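Local structure of protein-tyrosine-phosphatase (Vibrio vulnificus, 7DHF) at residues N6-V11 / K28-K33; A78-Y83 / Q99-A104; P121-Q126 / V132-L137. The protein probably hydrolyses phosphotyrosine in proteins to tyrosine and phosphate, as a low-molecular-weight protein tyrosine phosphatase. The protein carries 1 engineered substitution. One frame throughout, in Å; residues are numbered along the deposited sequence. Where two conformers were deposited one is given.

Contact 1 (N6-V11 / K28-K33); sequences NKILVV and KLLPNK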
loop_
_atom_site.group_PDB
_atom_site.type_symbol
_atom_site.label_atom_id
_atom_site.label_comp_id
_atom_site.label_asym_id
_atom_site.label_seq_id
_atom_site.Cartn_x
_atom_site.Cartn_y
_atom_site.Cartn_z
ATOM N N ASN A 6 -10.137 8.810 8.194
ATOM C CA ASN A 6 -9.049 9.158 9.096
ATOM C C ASN A 6 -7.990 8.079 9.219
ATOM O O ASN A 6 -6.813 8.404 9.389
ATOM C CB ASN A 6 -9.601 9.469 10.490
ATOM C CG ASN A 6 -10.492 10.690 10.495
ATOM O OD1 ASN A 6 -10.223 11.667 9.796
ATOM N ND2 ASN A 6 -11.563 10.639 11.274
ATOM N N LYS A 7 -8.378 6.811 9.140
ATOM C CA LYS A 7 -7.449 5.690 9.183
ATOM C C LYS A 7 -7.453 5.025 7.814
ATOM O O LYS A 7 -8.512 4.625 7.318
ATOM C CB LYS A 7 -7.863 4.695 10.267
ATOM C CG LYS A 7 -7.845 5.279 11.673
ATOM C CD LYS A 7 -8.226 4.245 12.726
ATOM C CE LYS A 7 -7.136 3.197 12.908
ATOM N NZ LYS A 7 -7.526 2.143 13.885
ATOM N N ILE A 8 -6.271 4.904 7.212
ATOM C CA ILE A 8 -6.124 4.460 5.832
ATOM C C ILE A 8 -5.234 3.225 5.813
ATOM O O ILE A 8 -4.144 3.230 6.397
ATOM C CB ILE A 8 -5.513 5.570 4.956
ATOM C CG1 ILE A 8 -6.356 6.846 5.037
ATOM C CG2 ILE A 8 -5.389 5.103 3.513
ATOM C CD1 ILE A 8 -5.640 8.083 4.551
ATOM N N LEU A 9 -5.686 2.179 5.124
ATOM C CA LEU A 9 -4.936 0.936 4.988
ATOM C C LEU A 9 -4.566 0.753 3.522
ATOM O O LEU A 9 -5.449 0.647 2.664
ATOM C CB LEU A 9 -5.773 -0.250 5.472
ATOM C CG LEU A 9 -5.059 -1.603 5.523
ATOM C CD1 LEU A 9 -3.994 -1.619 6.615
ATOM C CD2 LEU A 9 -6.059 -2.727 5.729
ATOM N N VAL A 10 -3.267 0.718 3.239
ATOM C CA VAL A 10 -2.768 0.484 1.888
ATOM C C VAL A 10 -2.525 -1.010 1.726
ATOM O O VAL A 10 -1.822 -1.623 2.537
ATOM C CB VAL A 10 -1.483 1.289 1.640
ATOM C CG1 VAL A 10 -0.964 1.055 0.230
ATOM C CG2 VAL A 10 -1.734 2.769 1.885
ATOM N N VAL A 11 -3.103 -1.603 0.683
ATOM C CA VAL A 11 -3.139 -3.053 0.544
ATOM C C VAL A 11 -2.547 -3.475 -0.792
ATOM O O VAL A 11 -2.841 -2.887 -1.838
ATOM C CB VAL A 11 -4.573 -3.596 0.706
ATOM C CG1 VAL A 11 -4.641 -5.081 0.362
ATOM C CG2 VAL A 11 -5.062 -3.357 2.125
ATOM N N LYS A 28 3.503 10.577 5.084
ATOM C CA LYS A 28 4.241 11.836 5.063
ATOM C C LYS A 28 3.376 12.971 4.529
ATOM O O LYS A 28 3.460 14.105 5.015
ATOM C CB LYS A 28 5.507 11.676 4.222
ATOM C CG LYS A 28 6.399 12.900 4.202
ATOM C CD LYS A 28 7.642 12.644 3.367
ATOM C CE LYS A 28 8.461 13.904 3.173
ATOM N NZ LYS A 28 9.549 13.696 2.177
ATOM N N LEU A 29 2.531 12.685 3.537
ATOM C CA LEU A 29 1.652 13.701 2.977
ATOM C C LEU A 29 0.444 13.981 3.855
ATOM O O LEU A 29 -0.147 15.062 3.745
ATOM C CB LEU A 29 1.133 13.242 1.612
ATOM C CG LEU A 29 2.135 13.149 0.465
ATOM C CD1 LEU A 29 1.562 12.324 -0.674
ATOM C CD2 LEU A 29 2.480 14.548 -0.022
ATOM N N LEU A 30 0.070 13.046 4.723
ATOM C CA LEU A 30 -1.139 13.159 5.537
ATOM C C LEU A 30 -0.789 12.922 6.998
ATOM O O LEU A 30 -1.186 11.914 7.593
ATOM C CB LEU A 30 -2.196 12.166 5.054
ATOM C CG LEU A 30 -2.796 12.463 3.676
ATOM C CD1 LEU A 30 -3.670 11.313 3.213
ATOM C CD2 LEU A 30 -3.601 13.754 3.702
ATOM N N PRO A 31 -0.058 13.853 7.618
ATOM C CA PRO A 31 0.281 13.688 9.039
ATOM C C PRO A 31 -0.926 13.729 9.960
ATOM O O PRO A 31 -0.807 13.334 11.126
ATOM C CB PRO A 31 1.247 14.849 9.311
ATOM C CG PRO A 31 0.918 15.869 8.265
ATOM C CD PRO A 31 0.508 15.089 7.052
ATOM N N ASN A 32 -2.076 14.203 9.486
ATOM C CA ASN A 32 -3.300 14.211 10.276
ATOM C C ASN A 32 -4.125 12.943 10.089
ATOM O O ASN A 32 -5.288 12.906 10.508
ATOM C CB ASN A 32 -4.140 15.451 9.952
ATOM C CG ASN A 32 -4.710 15.423 8.549
ATOM O OD1 ASN A 32 -4.159 14.783 7.654
ATOM N ND2 ASN A 32 -5.820 16.125 8.348
ATOM N N LYS A 33 -3.558 11.921 9.451
ATOM C CA LYS A 33 -4.197 10.627 9.283
ATOM C C LYS A 33 -3.291 9.546 9.852
ATOM O O LYS A 33 -2.097 9.762 10.078
ATOM C CB LYS A 33 -4.438 10.317 7.797
ATOM C CG LYS A 33 -5.122 11.424 7.023
ATOM C CD LYS A 33 -6.559 11.608 7.451
ATOM C CE LYS A 33 -7.256 12.637 6.579
ATOM N NZ LYS A 33 -8.648 12.880 7.026
HETATM O O HOH W 1 -7.839 13.968 9.388
#

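Contact 2 (A78-Y83 / Q99-A104); sequences ALCSQY and QIAPEA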
loop_
_atom_site.group_PDB
_atom_site.type_symbol
_atom_site.label_atom_id
_atom_site.label_comp_id
_atom_site.label_asym_id
_atom_site.label_seq_id
_atom_site.Cartn_x
_atom_site.Cartn_y
_atom_site.Cartn_z
ATOM N N ALA A 78 -10.798 -8.654 10.498
ATOM C CA ALA A 78 -10.670 -7.842 11.704
ATOM C C ALA A 78 -9.820 -6.604 11.444
ATOM O O ALA A 78 -10.140 -5.509 11.923
ATOM C CB ALA A 78 -10.074 -8.677 12.836
ATOM N N LEU A 79 -8.726 -6.757 10.694
ATOM C CA LEU A 79 -7.888 -5.606 10.379
ATOM C C LEU A 79 -8.667 -4.566 9.582
ATOM O O LEU A 79 -8.584 -3.366 9.865
ATOM C CB LEU A 79 -6.642 -6.053 9.615
ATOM C CG LEU A 79 -5.602 -4.959 9.361
ATOM C CD1 LEU A 79 -4.934 -4.543 10.667
ATOM C CD2 LEU A 79 -4.564 -5.424 8.357
ATOM N N CYS A 80 -9.430 -5.009 8.578
ATOM C CA CYS A 80 -10.182 -4.071 7.750
ATOM C C CYS A 80 -11.158 -3.247 8.579
ATOM O O CYS A 80 -11.407 -2.078 8.261
ATOM C CB CYS A 80 -10.941 -4.824 6.656
ATOM S SG CYS A 80 -9.903 -5.516 5.349
ATOM N N SER A 81 -11.717 -3.828 9.643
ATOM C CA SER A 81 -12.678 -3.105 10.469
ATOM C C SER A 81 -12.041 -1.936 11.210
ATOM O O SER A 81 -12.763 -1.059 11.694
ATOM C CB SER A 81 -13.344 -4.056 11.467
ATOM O OG SER A 81 -12.420 -4.525 12.433
ATOM N N GLN A 82 -10.715 -1.902 11.308
ATOM C CA GLN A 82 -10.020 -0.844 12.027
ATOM C C GLN A 82 -9.723 0.375 11.165
ATOM O O GLN A 82 -9.198 1.365 11.687
ATOM C CB GLN A 82 -8.701 -1.375 12.596
ATOM C CG GLN A 82 -8.847 -2.583 13.500
ATOM C CD GLN A 82 -7.516 -3.047 14.055
ATOM O OE1 GLN A 82 -7.088 -4.175 13.810
ATOM N NE2 GLN A 82 -6.853 -2.176 14.808
ATOM N N TYR A 83 -10.037 0.336 9.872
ATOM C CA TYR A 83 -9.667 1.407 8.959
ATOM C C TYR A 83 -10.891 1.924 8.219
ATOM O O TYR A 83 -11.835 1.179 7.940
ATOM C CB TYR A 83 -8.558 0.945 7.996
ATOM C CG TYR A 83 -7.289 0.653 8.757
ATOM C CD1 TYR A 83 -6.337 1.642 8.961
ATOM C CD2 TYR A 83 -7.070 -0.595 9.324
ATOM C CE1 TYR A 83 -5.192 1.387 9.685
ATOM C CE2 TYR A 83 -5.928 -0.860 10.048
ATOM C CZ TYR A 83 -4.994 0.135 10.228
ATOM O OH TYR A 83 -3.859 -0.127 10.954
ATOM N N GLN A 99 -13.138 -11.344 -0.793
ATOM C CA GLN A 99 -13.197 -12.737 -0.362
ATOM C C GLN A 99 -12.873 -12.851 1.122
ATOM O O GLN A 99 -13.485 -13.648 1.843
ATOM C CB GLN A 99 -12.214 -13.581 -1.173
ATOM C CG GLN A 99 -12.645 -13.872 -2.599
ATOM C CD GLN A 99 -11.613 -14.691 -3.355
ATOM O OE1 GLN A 99 -10.409 -14.482 -3.209
ATOM N NE2 GLN A 99 -12.083 -15.638 -4.160
ATOM N N ILE A 100 -11.910 -12.058 1.591
ATOM C CA ILE A 100 -11.508 -12.093 2.993
ATOM C C ILE A 100 -12.454 -11.258 3.848
ATOM O O ILE A 100 -12.837 -11.667 4.950
ATOM C CB ILE A 100 -10.048 -11.616 3.123
ATOM C CG1 ILE A 100 -9.105 -12.560 2.372
ATOM C CG2 ILE A 100 -9.641 -11.510 4.590
ATOM C CD1 ILE A 100 -7.711 -12.001 2.162
ATOM N N ALA A 101 -12.842 -10.084 3.356
ATOM C CA ALA A 101 -13.636 -9.124 4.122
ATOM C C ALA A 101 -14.714 -8.549 3.218
ATOM O O ALA A 101 -14.603 -7.415 2.734
ATOM C CB ALA A 101 -12.751 -8.009 4.683
ATOM N N PRO A 102 -15.783 -9.305 2.962
ATOM C CA PRO A 102 -16.835 -8.792 2.069
ATOM C C PRO A 102 -17.440 -7.482 2.539
ATOM O O PRO A 102 -17.846 -6.661 1.706
ATOM C CB PRO A 102 -17.869 -9.927 2.045
ATOM C CG PRO A 102 -17.595 -10.727 3.276
ATOM C CD PRO A 102 -16.122 -10.628 3.515
ATOM N N GLU A 103 -17.507 -7.257 3.851
ATOM C CA GLU A 103 -18.057 -6.022 4.394
ATOM C C GLU A 103 -17.219 -4.794 4.057
ATOM O O GLU A 103 -17.695 -3.671 4.254
ATOM C CB GLU A 103 -18.228 -6.132 5.914
ATOM C CG GLU A 103 -16.928 -6.260 6.713
ATOM C CD GLU A 103 -16.308 -7.644 6.632
ATOM O OE1 GLU A 103 -16.984 -8.572 6.144
ATOM O OE2 GLU A 103 -15.144 -7.801 7.053
ATOM N N ALA A 104 -15.996 -4.972 3.562
ATOM C CA ALA A 104 -15.104 -3.855 3.284
ATOM C C ALA A 104 -15.207 -3.341 1.853
ATOM O O ALA A 104 -14.471 -2.419 1.489
ATOM C CB ALA A 104 -13.655 -4.258 3.575
#

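Contact 3 (P121-Q126 / V132-L137); sequences PDPYRQ and VHAYQL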
loop_
_atom_site.group_PDB
_atom_site.type_symbol
_atom_site.label_atom_id
_atom_site.label_comp_id
_atom_site.label_asym_id
_atom_site.label_seq_id
_atom_site.Cartn_x
_atom_site.Cartn_y
_atom_site.Cartn_z
ATOM N N PRO A 121 2.338 -1.982 -10.742
ATOM C CA PRO A 121 2.847 -3.357 -10.764
ATOM C C PRO A 121 3.883 -3.635 -9.685
ATOM O O PRO A 121 4.622 -2.753 -9.241
ATOM C CB PRO A 121 3.473 -3.475 -12.157
ATOM C CG PRO A 121 3.871 -2.088 -12.503
ATOM C CD PRO A 121 2.848 -1.187 -11.874
ATOM N N ASP A 122 3.934 -4.899 -9.284
ATOM C CA ASP A 122 4.824 -5.347 -8.218
ATOM C C ASP A 122 6.269 -5.364 -8.710
ATOM O O ASP A 122 6.562 -6.046 -9.703
ATOM C CB ASP A 122 4.394 -6.752 -7.810
ATOM C CG ASP A 122 5.158 -7.281 -6.612
ATOM O OD1 ASP A 122 5.985 -6.540 -6.044
ATOM O OD2 ASP A 122 4.907 -8.442 -6.228
ATOM N N PRO A 123 7.191 -4.648 -8.070
ATOM C CA PRO A 123 8.598 -4.674 -8.494
ATOM C C PRO A 123 9.427 -5.795 -7.886
ATOM O O PRO A 123 10.623 -5.884 -8.189
ATOM C CB PRO A 123 9.106 -3.321 -7.984
ATOM C CG PRO A 123 8.347 -3.110 -6.720
ATOM C CD PRO A 123 6.970 -3.682 -6.975
ATOM N N TYR A 124 8.828 -6.646 -7.057
ATOM C CA TYR A 124 9.590 -7.632 -6.301
ATOM C C TYR A 124 10.444 -8.490 -7.223
ATOM O O TYR A 124 9.977 -8.971 -8.261
ATOM C CB TYR A 124 8.628 -8.511 -5.501
ATOM C CG TYR A 124 9.302 -9.466 -4.539
ATOM C CD1 TYR A 124 10.263 -9.017 -3.641
ATOM C CD2 TYR A 124 8.950 -10.809 -4.502
ATOM C CE1 TYR A 124 10.872 -9.883 -2.754
ATOM C CE2 TYR A 124 9.552 -11.681 -3.616
ATOM C CZ TYR A 124 10.510 -11.213 -2.744
ATOM O OH TYR A 124 11.110 -12.078 -1.859
ATOM N N ARG A 125 11.709 -8.665 -6.840
ATOM C CA ARG A 125 12.659 -9.521 -7.541
ATOM C C ARG A 125 13.070 -8.975 -8.900
ATOM O O ARG A 125 13.638 -9.708 -9.719
ATOM C CB ARG A 125 12.157 -10.964 -7.633
ATOM C CG ARG A 125 12.247 -11.652 -6.294
ATOM C CD ARG A 125 12.002 -13.152 -6.371
ATOM N NE ARG A 125 11.909 -13.776 -5.048
ATOM C CZ ARG A 125 12.846 -13.734 -4.100
ATOM N NH1 ARG A 125 12.632 -14.344 -2.945
ATOM N NH2 ARG A 125 13.988 -13.085 -4.277
ATOM N N GLN A 126 12.824 -7.693 -9.144
ATOM C CA GLN A 126 13.283 -7.013 -10.343
ATOM C C GLN A 126 14.363 -6.000 -9.969
ATOM O O GLN A 126 14.685 -5.800 -8.794
ATOM C CB GLN A 126 12.103 -6.350 -11.055
ATOM C CG GLN A 126 11.095 -7.346 -11.604
ATOM C CD GLN A 126 9.719 -6.747 -11.790
ATOM O OE1 GLN A 126 9.516 -5.877 -12.636
ATOM N NE2 GLN A 126 8.764 -7.206 -10.988
ATOM N N VAL A 132 12.039 2.097 -9.002
ATOM C CA VAL A 132 11.902 3.516 -9.322
ATOM C C VAL A 132 10.569 3.779 -10.011
ATOM O O VAL A 132 9.886 4.769 -9.718
ATOM C CB VAL A 132 13.100 3.992 -10.167
ATOM C CG1 VAL A 132 12.879 5.414 -10.675
ATOM C CG2 VAL A 132 14.382 3.915 -9.353
ATOM N N HIS A 133 10.176 2.901 -10.936
ATOM C CA HIS A 133 8.893 3.055 -11.617
ATOM C C HIS A 133 7.739 2.945 -10.630
ATOM O O HIS A 133 6.802 3.753 -10.656
ATOM C CB HIS A 133 8.764 1.998 -12.715
ATOM C CG HIS A 133 7.432 1.992 -13.397
ATOM N ND1 HIS A 133 6.997 3.029 -14.195
ATOM C CD2 HIS A 133 6.438 1.072 -13.404
ATOM C CE1 HIS A 133 5.794 2.748 -14.662
ATOM N NE2 HIS A 133 5.432 1.566 -14.197
ATOM N N ALA A 134 7.785 1.942 -9.751
ATOM C CA ALA A 134 6.733 1.789 -8.754
ATOM C C ALA A 134 6.661 3.007 -7.846
ATOM O O ALA A 134 5.569 3.516 -7.565
ATOM C CB ALA A 134 6.964 0.520 -7.934
ATOM N N TYR A 135 7.815 3.500 -7.385
ATOM C CA TYR A 135 7.805 4.669 -6.514
ATOM C C TYR A 135 7.204 5.874 -7.224
ATOM O O TYR A 135 6.429 6.631 -6.629
ATOM C CB TYR A 135 9.212 4.998 -6.006
ATOM C CG TYR A 135 9.163 6.068 -4.943
ATOM C CD1 TYR A 135 9.073 5.729 -3.602
ATOM C CD2 TYR A 135 9.144 7.415 -5.283
ATOM C CE1 TYR A 135 8.993 6.696 -2.626
ATOM C CE2 TYR A 135 9.060 8.393 -4.310
ATOM C CZ TYR A 135 8.986 8.027 -2.983
ATOM O OH TYR A 135 8.901 8.988 -2.003
ATOM N N GLN A 136 7.551 6.068 -8.497
ATOM C CA GLN A 136 7.016 7.201 -9.245
ATOM C C GLN A 136 5.494 7.171 -9.275
ATOM O O GLN A 136 4.835 8.178 -8.990
ATOM C CB GLN A 136 7.578 7.194 -10.667
ATOM C CG GLN A 136 7.109 8.363 -11.521
ATOM C CD GLN A 136 7.647 9.691 -11.033
ATOM O OE1 GLN A 136 8.748 9.762 -10.488
ATOM N NE2 GLN A 136 6.874 10.752 -11.227
ATOM N N LEU A 137 4.915 6.023 -9.636
ATOM C CA LEU A 137 3.461 5.916 -9.681
ATOM C C LEU A 137 2.855 6.098 -8.298
ATOM O O LEU A 137 1.837 6.781 -8.144
ATOM C CB LEU A 137 3.045 4.572 -10.278
ATOM C CG LEU A 137 3.410 4.335 -11.745
ATOM C CD1 LEU A 137 3.007 2.931 -12.166
ATOM C CD2 LEU A 137 2.768 5.368 -12.659
#

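Contact 1 (N6-V11 / K28-K33)
The aliphatic chain of K33 lies over the backbone of N6, its CB 3.4 Å from N6 O and its CD 3.9 Å from N6 CA. This course follows from two torsions: CG stands beside the backbone N (chi1 -50°), and a bend at chi2 (-69°) turns the rest of the chain obliquely across N6 before chi3 and chi4 run out extended. The ammonium group ends 3.4 Å from N6 OD1, where the hydrogen bond between K33 NZ and N6 OD1 is weak. Stronger partners for NZ are F5 O, the strongest, and the O atom of the C-terminal residue L149, together with a water 2.7 Å from K33 NZ. That water donates to N32 O and, weakly, to N6 OD1, so it ties the turn to N6, just before strand 7-12.

Deeper in, the contact is apolar. I8 CD1 comes 4.0 Å from L30 CD1, the two side chains crossing at about a right angle, and the same methyl reaches K33 CB at 4.1 Å. Between L30 and K33 the chain makes a type I turn, closed by K33 N donating to L30 O, just where helix 18-29 ends. The contact lies in the beta-alpha-beta unit of strand 7-12, helix 18-29 and strand 34-39: N6 and I8 pair with strand 34-39 through T34 and A36, I8 also touches L87 of strand 85-88, and L30 packs on A146 of helix 128-146.

Contact 2 (A78-Y83 / Q99-A104)
C80 carries the whole of the close packing here, set against the methyl groups of A101 and A104. Its sulfur lies beside the backbone N (chi1 -71°), which brings SG to 3.8 Å from A101 CB, while C80 CB sits 4.1 Å from A104 CB. A101 is met by both SG and CB of the cysteine, the latter at 4.2 Å from A101 CB, and A104 by CB. All three residues are buried and all three CB atoms are directed toward the opposing segment. Small side chains let the backbones draw together, with C80 CA and A104 CA 6.6 Å apart. The contact sets the end of helix 77-80 against the turn that follows helix 92-100, beside strand 85-88, where both C80 and A104 touch I86.

The outer side is looser and polar. S81 is exposed, and E103, also exposed, accepts a hydrogen bond at OE2 from S77 OG. A type I turn runs from C80 to Y83, held by K107 NZ, which binds the carbonyls of both residues; on the other side residues 102-104 form a 3-10 segment, with A104 N donating to A101 O at 2.9 Å. With no hydrogen bond between the two segments themselves, their direct cohesion rests on van der Waals contact and the burial of small apolar groups, and the polar link named here runs from E103 to S77, just before segment 78-83.

Contact 3 (P121-Q126 / V132-L137)
P121 meets two side chains of the helix, crossing each at about a right angle. Its CG comes to the edge of the H133 ring, near the ring plane, 4.2 Å from H133 CD2, and its CD lies 4.1 Å from L137 CD1. H133 reaches the proline because its CG is anti to the backbone N (chi1 175°); one face of the imidazole then lies over L137 CG, offset toward the rim. Further along, P123 CG approaches A134 CB at 4.1 Å, and this methyl also lies 4.2 Å from P121 O, so it faces both prolines.

The CB of D122, the predicted proton donor, is directed away from helix 128-146. Its OD1 accepts from Y124 N at 3.0 Å, an Asx turn in which the N-H comes from above the carboxylate plane, 63° out of it; OD2 is hydrogen-bonded to a bound glycerol, probably from the crystallisation liquor. Q126 N donates to P123 O to close the type II turn, and Q126 NE2 adds a bond to D122 O at 2.8 Å, on a lone pair. The loop thus rests its prolines on helix 128-146, where P123 also touches A130 and F131, while D122 and P123 pack on R18 at the start of helix 18-29.

In the fold
Contacts 1 and 2 adjoin: the side chain of K7, on strand 7-12, packs with its CB 3.7 Å from Y83 CD1 and makes a cation-pi interaction with that ring. Contact 3 stands apart, its centre about 21 Å from that of contact 1 and about 26 Å from that of contact 2, on the other side of the chain's centre. Helix 128-146 forms one side of contact 3 and covers L30 of contact 1, and strand 85-88 backs both contacts 1 and 2. Contact 2 is buried and apolar; contact 3 is mostly buried, with P121 and H133 exposed; contact 1 joins a buried pair to a hydrated polar edge. Only contact 3 includes a predicted active-site residue.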